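Cystalysin (Treponema denticola, PDB 1C7O) is a pyridoxal-phosphate-dependent enzyme of the class I and II aminotransferase family, found here as a pair of chains with PPG bound. Local coordinates at residues A39-K44 against N371-S376; D203-D208 against A235-F240. All coordinates share one frame; numbering follows the deposited sequence.

Contact 1 of 2, residues A39-K44 against N371-S376. With PPG ((2E,3E)-4-(2-aminoethoxy)-2-[({3-hydroxy-2-methyl-5-[(phosphonooxy)methyl]pyridin-4-yl}methyl)imino]but-3-enoic acid), chain I.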
loop_
_atom_site.group_PDB
_atom_site.type_symbol
_atom_site.label_atom_id
_atom_site.label_comp_id
_atom_site.label_asym_id
_atom_site.label_seq_id
_atom_site.Cartn_x
_atom_site.Cartn_y
_atom_site.Cartn_z
ATOM N N ALA A 39 1.253 -14.447 11.787
ATOM C CA ALA A 39 0.887 -15.345 10.694
ATOM C C ALA A 39 1.574 -15.184 9.329
ATOM O O ALA A 39 0.923 -14.818 8.343
ATOM C CB ALA A 39 -0.626 -15.331 10.494
ATOM N N ASP A 40 2.882 -15.423 9.277
ATOM C CA ASP A 40 3.611 -15.429 8.009
ATOM C C ASP A 40 4.454 -16.695 8.149
ATOM O O ASP A 40 4.660 -17.172 9.269
ATOM C CB ASP A 40 4.441 -14.140 7.760
ATOM C CG ASP A 40 5.634 -13.975 8.698
ATOM O OD1 ASP A 40 6.328 -12.937 8.561
ATOM O OD2 ASP A 40 5.883 -14.849 9.552
ATOM N N MET A 41 4.909 -17.267 7.040
ATOM C CA MET A 41 5.650 -18.527 7.104
ATOM C C MET A 41 7.154 -18.486 7.359
ATOM O O MET A 41 7.843 -17.529 6.990
ATOM C CB MET A 41 5.409 -19.337 5.831
ATOM C CG MET A 41 3.957 -19.621 5.523
ATOM S SD MET A 41 3.831 -20.769 4.150
ATOM C CE MET A 41 2.041 -20.835 3.922
ATOM N N GLU A 42 7.648 -19.549 7.993
ATOM C CA GLU A 42 9.069 -19.680 8.279
ATOM C C GLU A 42 9.644 -20.647 7.253
ATOM O O GLU A 42 10.555 -21.429 7.543
ATOM C CB GLU A 42 9.309 -20.198 9.707
ATOM C CG GLU A 42 9.113 -19.146 10.819
ATOM C CD GLU A 42 9.861 -17.836 10.555
ATOM O OE1 GLU A 42 11.089 -17.862 10.326
ATOM O OE2 GLU A 42 9.212 -16.771 10.583
ATOM N N PHE A 43 9.074 -20.584 6.054
ATOM C CA PHE A 43 9.479 -21.398 4.911
ATOM C C PHE A 43 9.940 -20.456 3.802
ATOM O O PHE A 43 9.418 -19.350 3.671
ATOM C CB PHE A 43 8.296 -22.204 4.368
ATOM C CG PHE A 43 7.804 -23.281 5.288
ATOM C CD1 PHE A 43 6.455 -23.345 5.637
ATOM C CD2 PHE A 43 8.666 -24.255 5.770
ATOM C CE1 PHE A 43 5.980 -24.367 6.449
ATOM C CE2 PHE A 43 8.198 -25.280 6.582
ATOM C CZ PHE A 43 6.858 -25.335 6.921
ATOM N N LYS A 44 10.913 -20.886 3.005
ATOM C CA LYS A 44 11.374 -20.059 1.902
ATOM C C LYS A 44 10.222 -20.002 0.913
ATOM O O LYS A 44 9.431 -20.942 0.821
ATOM C CB LYS A 44 12.612 -20.672 1.247
ATOM C CG LYS A 44 13.950 -20.104 1.756
ATOM C CD LYS A 44 14.129 -18.626 1.342
ATOM C CE LYS A 44 15.516 -18.056 1.683
ATOM N NZ LYS A 44 15.770 -17.958 3.147
ATOM N N ASN A 371 2.028 -20.981 15.503
ATOM C CA ASN A 371 2.184 -20.956 14.050
ATOM C C ASN A 371 2.859 -22.247 13.607
ATOM O O ASN A 371 4.028 -22.472 13.909
ATOM C CB ASN A 371 3.044 -19.773 13.617
ATOM C CG ASN A 371 3.083 -19.614 12.118
ATOM O OD1 ASN A 371 3.137 -20.600 11.384
ATOM N ND2 ASN A 371 3.062 -18.369 11.650
ATOM N N LEU A 372 2.120 -23.077 12.876
ATOM C CA LEU A 372 2.614 -24.373 12.405
ATOM C C LEU A 372 3.401 -24.322 11.097
ATOM O O LEU A 372 3.939 -25.345 10.666
ATOM C CB LEU A 372 1.433 -25.346 12.245
ATOM C CG LEU A 372 0.535 -25.536 13.478
ATOM C CD1 LEU A 372 -0.774 -26.184 13.089
ATOM C CD2 LEU A 372 1.258 -26.369 14.506
ATOM N N ALA A 373 3.470 -23.144 10.473
ATOM C CA ALA A 373 4.179 -22.990 9.200
ATOM C C ALA A 373 5.682 -22.853 9.392
ATOM O O ALA A 373 6.252 -21.767 9.243
ATOM C CB ALA A 373 3.637 -21.788 8.435
ATOM N N ALA A 374 6.315 -23.973 9.719
ATOM C CA ALA A 374 7.751 -24.021 9.942
ATOM C C ALA A 374 8.168 -25.474 9.826
ATOM O O ALA A 374 7.319 -26.359 9.834
ATOM C CB ALA A 374 8.084 -23.488 11.328
ATOM N N PRO A 375 9.478 -25.742 9.690
ATOM C CA PRO A 375 9.907 -27.141 9.581
ATOM C C PRO A 375 9.516 -27.891 10.852
ATOM O O PRO A 375 9.437 -27.304 11.936
ATOM C CB PRO A 375 11.417 -27.028 9.421
ATOM C CG PRO A 375 11.585 -25.697 8.721
ATOM C CD PRO A 375 10.606 -24.821 9.471
ATOM N N SER A 376 9.263 -29.186 10.715
ATOM C CA SER A 376 8.866 -30.002 11.852
ATOM C C SER A 376 9.954 -30.041 12.915
ATOM O O SER A 376 9.667 -30.210 14.100
ATOM C CB SER A 376 8.534 -31.415 11.378
ATOM O OG SER A 376 7.500 -31.373 10.412
HETATM N N1 PPG I . -7.475 -11.391 8.069
HETATM C C2 PPG I . -7.285 -12.497 8.887
HETATM C C2A PPG I . -8.529 -13.216 9.293
HETATM C C3 PPG I . -5.901 -12.854 9.224
HETATM O O3 PPG I . -5.822 -13.957 10.052
HETATM C C4 PPG I . -4.826 -12.099 8.728
HETATM C C4A PPG I . -3.424 -12.405 9.265
HETATM C C5 PPG I . -5.160 -10.909 7.848
HETATM C C6 PPG I . -6.490 -10.620 7.565
HETATM C C5A PPG I . -4.038 -9.938 7.307
HETATM O OP4 PPG I . -4.248 -9.600 5.922
HETATM P P PPG I . -3.361 -8.439 5.230
HETATM O OP1 PPG I . -3.745 -7.181 5.911
HETATM O OP2 PPG I . -3.719 -8.456 3.734
HETATM O OP3 PPG I . -1.945 -8.841 5.409
HETATM N N4A PPG I . -3.178 -11.729 10.518
HETATM C CAI PPG I . -1.918 -12.008 11.229
HETATM C CBC PPG I . -1.955 -12.924 12.417
HETATM O O2B PPG I . -0.806 -13.199 13.167
HETATM O O3B PPG I . -3.083 -13.487 12.753
HETATM C CBI PPG I . -0.677 -11.472 10.740
HETATM C CGI PPG I . -0.030 -10.400 11.412
HETATM O OET PPG I . -0.614 -9.071 11.507
HETATM C CEI PPG I . 0.479 -8.180 12.031
HETATM C CFI PPG I . 1.631 -8.106 11.004
HETATM N NI PPG I . 2.737 -7.333 11.474
#
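F43 lies across the backbone of A373-P375. Its CB points neither at that segment nor away, but CG, anti to the carbonyl carbon and beside the backbone N (chi1 -68°), brings the ring nearer. Beyond CD1, CE1 comes 3.3 Å from A373 C, CZ lies 3.1 Å from A374 O, and CE2 passes to P375, 3.8 Å from its CD. A373 O and A374 CA sit over one ring face, while M41 SD approaches the edge in the ring plane. M41 reaches across with CG, 3.6 Å from A373 CB.

The two segments run nearly parallel, their end-to-end directions 6° apart. E42 N donates to A373 O at 2.9 Å and 162°, nearly head-on. The N371 amide is held at both ends: OD1 accepts from A373 N at 2.7 Å, an Asx turn, whereas ND2 gives a weak bond to D40 O (3.1 Å) and a further hydrogen bond to V38 O. The D40 and E42 carboxylates form salt bridges with R11 and K18.

A39 N donates to PPG O2B at 2.8 Å, so a loop held by backbone, amide, apolar and outward salt-bridge contacts offers an N-H to the ligand carboxylate.

Contact 2 of 2, residues D203-D208 against A235-F240. With PPG ((2E,3E)-4-(2-aminoethoxy)-2-[({3-hydroxy-2-methyl-5-[(phosphonooxy)methyl]pyridin-4-yl}methyl)imino]but-3-enoic acid), chain I.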
loop_
_atom_site.group_PDB
_atom_site.type_symbol
_atom_site.label_atom_id
_atom_site.label_comp_id
_atom_site.label_asym_id
_atom_site.label_seq_id
_atom_site.Cartn_x
_atom_site.Cartn_y
_atom_site.Cartn_z
ATOM N N ASP A 203 -14.195 -12.415 5.360
ATOM C CA ASP A 203 -12.748 -12.390 5.206
ATOM C C ASP A 203 -12.321 -13.840 5.070
ATOM O O ASP A 203 -12.304 -14.578 6.049
ATOM C CB ASP A 203 -12.137 -11.749 6.453
ATOM C CG ASP A 203 -10.627 -11.781 6.464
ATOM O OD1 ASP A 203 -10.059 -11.057 7.304
ATOM O OD2 ASP A 203 -10.012 -12.515 5.661
ATOM N N GLU A 204 -11.983 -14.244 3.848
ATOM C CA GLU A 204 -11.588 -15.625 3.572
ATOM C C GLU A 204 -10.132 -15.736 3.117
ATOM O O GLU A 204 -9.788 -16.610 2.321
ATOM C CB GLU A 204 -12.527 -16.212 2.509
ATOM C CG GLU A 204 -14.007 -15.971 2.823
ATOM C CD GLU A 204 -14.965 -16.740 1.916
ATOM O OE1 GLU A 204 -14.499 -17.573 1.104
ATOM O OE2 GLU A 204 -16.191 -16.515 2.027
ATOM N N ILE A 205 -9.280 -14.858 3.640
ATOM C CA ILE A 205 -7.865 -14.842 3.276
ATOM C C ILE A 205 -7.150 -16.175 3.553
ATOM O O ILE A 205 -6.128 -16.498 2.928
ATOM C CB ILE A 205 -7.130 -13.683 4.013
ATOM C CG1 ILE A 205 -5.710 -13.531 3.464
ATOM C CG2 ILE A 205 -7.121 -13.940 5.518
ATOM C CD1 ILE A 205 -5.022 -12.271 3.912
ATOM N N HIS A 206 -7.704 -16.952 4.476
ATOM C CA HIS A 206 -7.134 -18.243 4.836
ATOM C C HIS A 206 -7.756 -19.417 4.106
ATOM O O HIS A 206 -7.384 -20.564 4.363
ATOM C CB HIS A 206 -7.302 -18.482 6.335
ATOM C CG HIS A 206 -6.286 -17.787 7.173
ATOM N ND1 HIS A 206 -6.623 -16.911 8.180
ATOM C CD2 HIS A 206 -4.932 -17.850 7.166
ATOM C CE1 HIS A 206 -5.524 -16.463 8.758
ATOM N NE2 HIS A 206 -4.484 -17.020 8.158
ATOM N N PHE A 207 -8.679 -19.139 3.187
ATOM C CA PHE A 207 -9.379 -20.210 2.493
ATOM C C PHE A 207 -8.576 -21.210 1.659
ATOM O O PHE A 207 -9.140 -22.187 1.171
ATOM C CB PHE A 207 -10.561 -19.634 1.682
ATOM C CG PHE A 207 -10.188 -18.972 0.373
ATOM C CD1 PHE A 207 -11.187 -18.409 -0.418
ATOM C CD2 PHE A 207 -8.883 -18.961 -0.106
ATOM C CE1 PHE A 207 -10.892 -17.853 -1.663
ATOM C CE2 PHE A 207 -8.582 -18.408 -1.349
ATOM C CZ PHE A 207 -9.587 -17.856 -2.127
ATOM N N ASP A 208 -7.272 -20.988 1.506
ATOM C CA ASP A 208 -6.435 -21.914 0.732
ATOM C C ASP A 208 -5.660 -22.863 1.646
ATOM O O ASP A 208 -5.088 -23.848 1.187
ATOM C CB ASP A 208 -5.431 -21.156 -0.151
ATOM C CG ASP A 208 -6.073 -20.523 -1.379
ATOM O OD1 ASP A 208 -6.744 -21.237 -2.150
ATOM O OD2 ASP A 208 -5.887 -19.306 -1.587
ATOM N N ALA A 235 -6.928 -12.997 -0.788
ATOM C CA ALA A 235 -5.554 -12.613 -1.074
ATOM C C ALA A 235 -4.669 -13.844 -1.235
ATOM O O ALA A 235 -5.006 -14.931 -0.767
ATOM C CB ALA A 235 -5.020 -11.738 0.051
ATOM N N PRO A 236 -3.528 -13.696 -1.921
ATOM C CA PRO A 236 -2.625 -14.835 -2.105
ATOM C C PRO A 236 -1.560 -14.827 -0.995
ATOM O O PRO A 236 -0.781 -15.761 -0.847
ATOM C CB PRO A 236 -2.027 -14.559 -3.478
ATOM C CG PRO A 236 -1.854 -13.064 -3.440
ATOM C CD PRO A 236 -3.159 -12.583 -2.821
ATOM N N SER A 237 -1.554 -13.750 -0.223
ATOM C CA SER A 237 -0.600 -13.545 0.852
ATOM C C SER A 237 -0.346 -14.723 1.801
ATOM O O SER A 237 0.789 -15.185 1.912
ATOM C CB SER A 237 -1.004 -12.298 1.646
ATOM O OG SER A 237 -2.376 -12.348 1.987
ATOM N N LYS A 238 -1.381 -15.202 2.492
ATOM C CA LYS A 238 -1.198 -16.310 3.418
ATOM C C LYS A 238 -0.878 -17.613 2.701
ATOM O O LYS A 238 -0.016 -18.377 3.140
ATOM C CB LYS A 238 -2.441 -16.497 4.297
ATOM C CG LYS A 238 -2.622 -15.439 5.382
ATOM C CD LYS A 238 -1.349 -14.600 5.565
ATOM C CE LYS A 238 -1.479 -13.606 6.689
ATOM N NZ LYS A 238 -2.660 -12.753 6.449
ATOM N N THR A 239 -1.575 -17.853 1.594
ATOM C CA THR A 239 -1.392 -19.061 0.795
ATOM C C THR A 239 0.056 -19.313 0.407
ATOM O O THR A 239 0.587 -20.397 0.661
ATOM C CB THR A 239 -2.206 -19.009 -0.526
ATOM O OG1 THR A 239 -3.581 -18.719 -0.245
ATOM C CG2 THR A 239 -2.111 -20.342 -1.255
ATOM N N PHE A 240 0.696 -18.314 -0.203
ATOM C CA PHE A 240 2.069 -18.479 -0.666
ATOM C C PHE A 240 3.169 -17.720 0.086
ATOM O O PHE A 240 4.281 -17.559 -0.424
ATOM C CB PHE A 240 2.136 -18.155 -2.159
ATOM C CG PHE A 240 1.149 -18.934 -2.991
ATOM C CD1 PHE A 240 -0.085 -18.390 -3.327
ATOM C CD2 PHE A 240 1.441 -20.232 -3.410
ATOM C CE1 PHE A 240 -1.013 -19.119 -4.062
ATOM C CE2 PHE A 240 0.511 -20.976 -4.150
ATOM C CZ PHE A 240 -0.718 -20.416 -4.474
HETATM N N1 PPG I . -7.475 -11.391 8.069
HETATM C C2 PPG I . -7.285 -12.497 8.887
HETATM C C2A PPG I . -8.529 -13.216 9.293
HETATM C C3 PPG I . -5.901 -12.854 9.224
HETATM O O3 PPG I . -5.822 -13.957 10.052
HETATM C C4 PPG I . -4.826 -12.099 8.728
HETATM C C4A PPG I . -3.424 -12.405 9.265
HETATM C C5 PPG I . -5.160 -10.909 7.848
HETATM C C6 PPG I . -6.490 -10.620 7.565
HETATM C C5A PPG I . -4.038 -9.938 7.307
HETATM O OP4 PPG I . -4.248 -9.600 5.922
HETATM P P PPG I . -3.361 -8.439 5.230
HETATM O OP1 PPG I . -3.745 -7.181 5.911
HETATM O OP2 PPG I . -3.719 -8.456 3.734
HETATM O OP3 PPG I . -1.945 -8.841 5.409
HETATM N N4A PPG I . -3.178 -11.729 10.518
HETATM C CAI PPG I . -1.918 -12.008 11.229
HETATM C CBC PPG I . -1.955 -12.924 12.417
HETATM O O2B PPG I . -0.806 -13.199 13.167
HETATM O O3B PPG I . -3.083 -13.487 12.753
HETATM C CBI PPG I . -0.677 -11.472 10.740
HETATM C CGI PPG I . -0.030 -10.400 11.412
HETATM O OET PPG I . -0.614 -9.071 11.507
HETATM C CEI PPG I . 0.479 -8.180 12.031
HETATM C CFI PPG I . 1.631 -8.106 11.004
HETATM N NI PPG I . 2.737 -7.333 11.474
#
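The first torsions of I205 and K238 bring I205 CD1 and the K238 amine together beside PPG. In I205, CG1 stands opposite the backbone N (chi1 -171°) and the chain continues extended, carrying CD1 to 3.9 Å from A235 CB and 3.3 Å from S237 OG. In K238, CG lies beside the backbone N (chi1 -74°), and bends at chi2 and chi4 bring the amine round to PPG.

The other branch of I205 serves the ligand: CG2 rests over one face of the pyridine ring, 3.6 Å from PPG N1, and also lies over a face of the H206 ring. K238 comes from the same side of the pyridine, its NZ 2.9 Å from PPG C4A. C4A is the methylene between the ring and the imine nitrogen N4A, so K238 NZ lies beside it but is not bonded to the ligand; a weak hydrogen bond ties NZ to Y64 of the second subunit. Further back, K238 CG passes obliquely by H206, 3.7 Å from NE2.

D203 works with both carboxylate oxygens. OD1 is 2.7 Å from PPG N1, and OD2 receives I205 N at 3.2 Å in a nearly straight bond, an Asx turn that fixes the carboxylate's direction and leads into the type I turn E204-F207. Beyond that turn, T239 OG1 donates to D208 OD2 at 2.7 Å, meeting its anti side 23° out of the carboxylate plane. This buried bond closes the end of the contact away from the ligand, where D208 OD1 has a weak bond from W78.

An aspartate at the pyridine nitrogen and a lysine beside C4A, with an apolar side chain against the ring, are as expected for the cofactor site of fold type I pyridoxal-phosphate enzymes.

In the fold
Both contacts are buried and touch PPG, but at different parts of it: contact 1 meets the carboxylate, contact 2 the pyridine ring and C4A. The centre of contact 2 is about 7 Å from the centre of the chain, and it joins the loop after strand 199-203 to the short helix 237-240 that follows strand 230-234; contact 1, its centre about 14 Å from that point, links an N-terminal loop to the turn between strand 367-371 and helix 376-393. Backbone bonds and apolar packing dominate the first, side-chain chemistry the second. Their centres are about 15 Å apart, yet they touch: A39 O packs against K238 CE at 3.2 Å, M41 CE against K238 O at 3.3 Å.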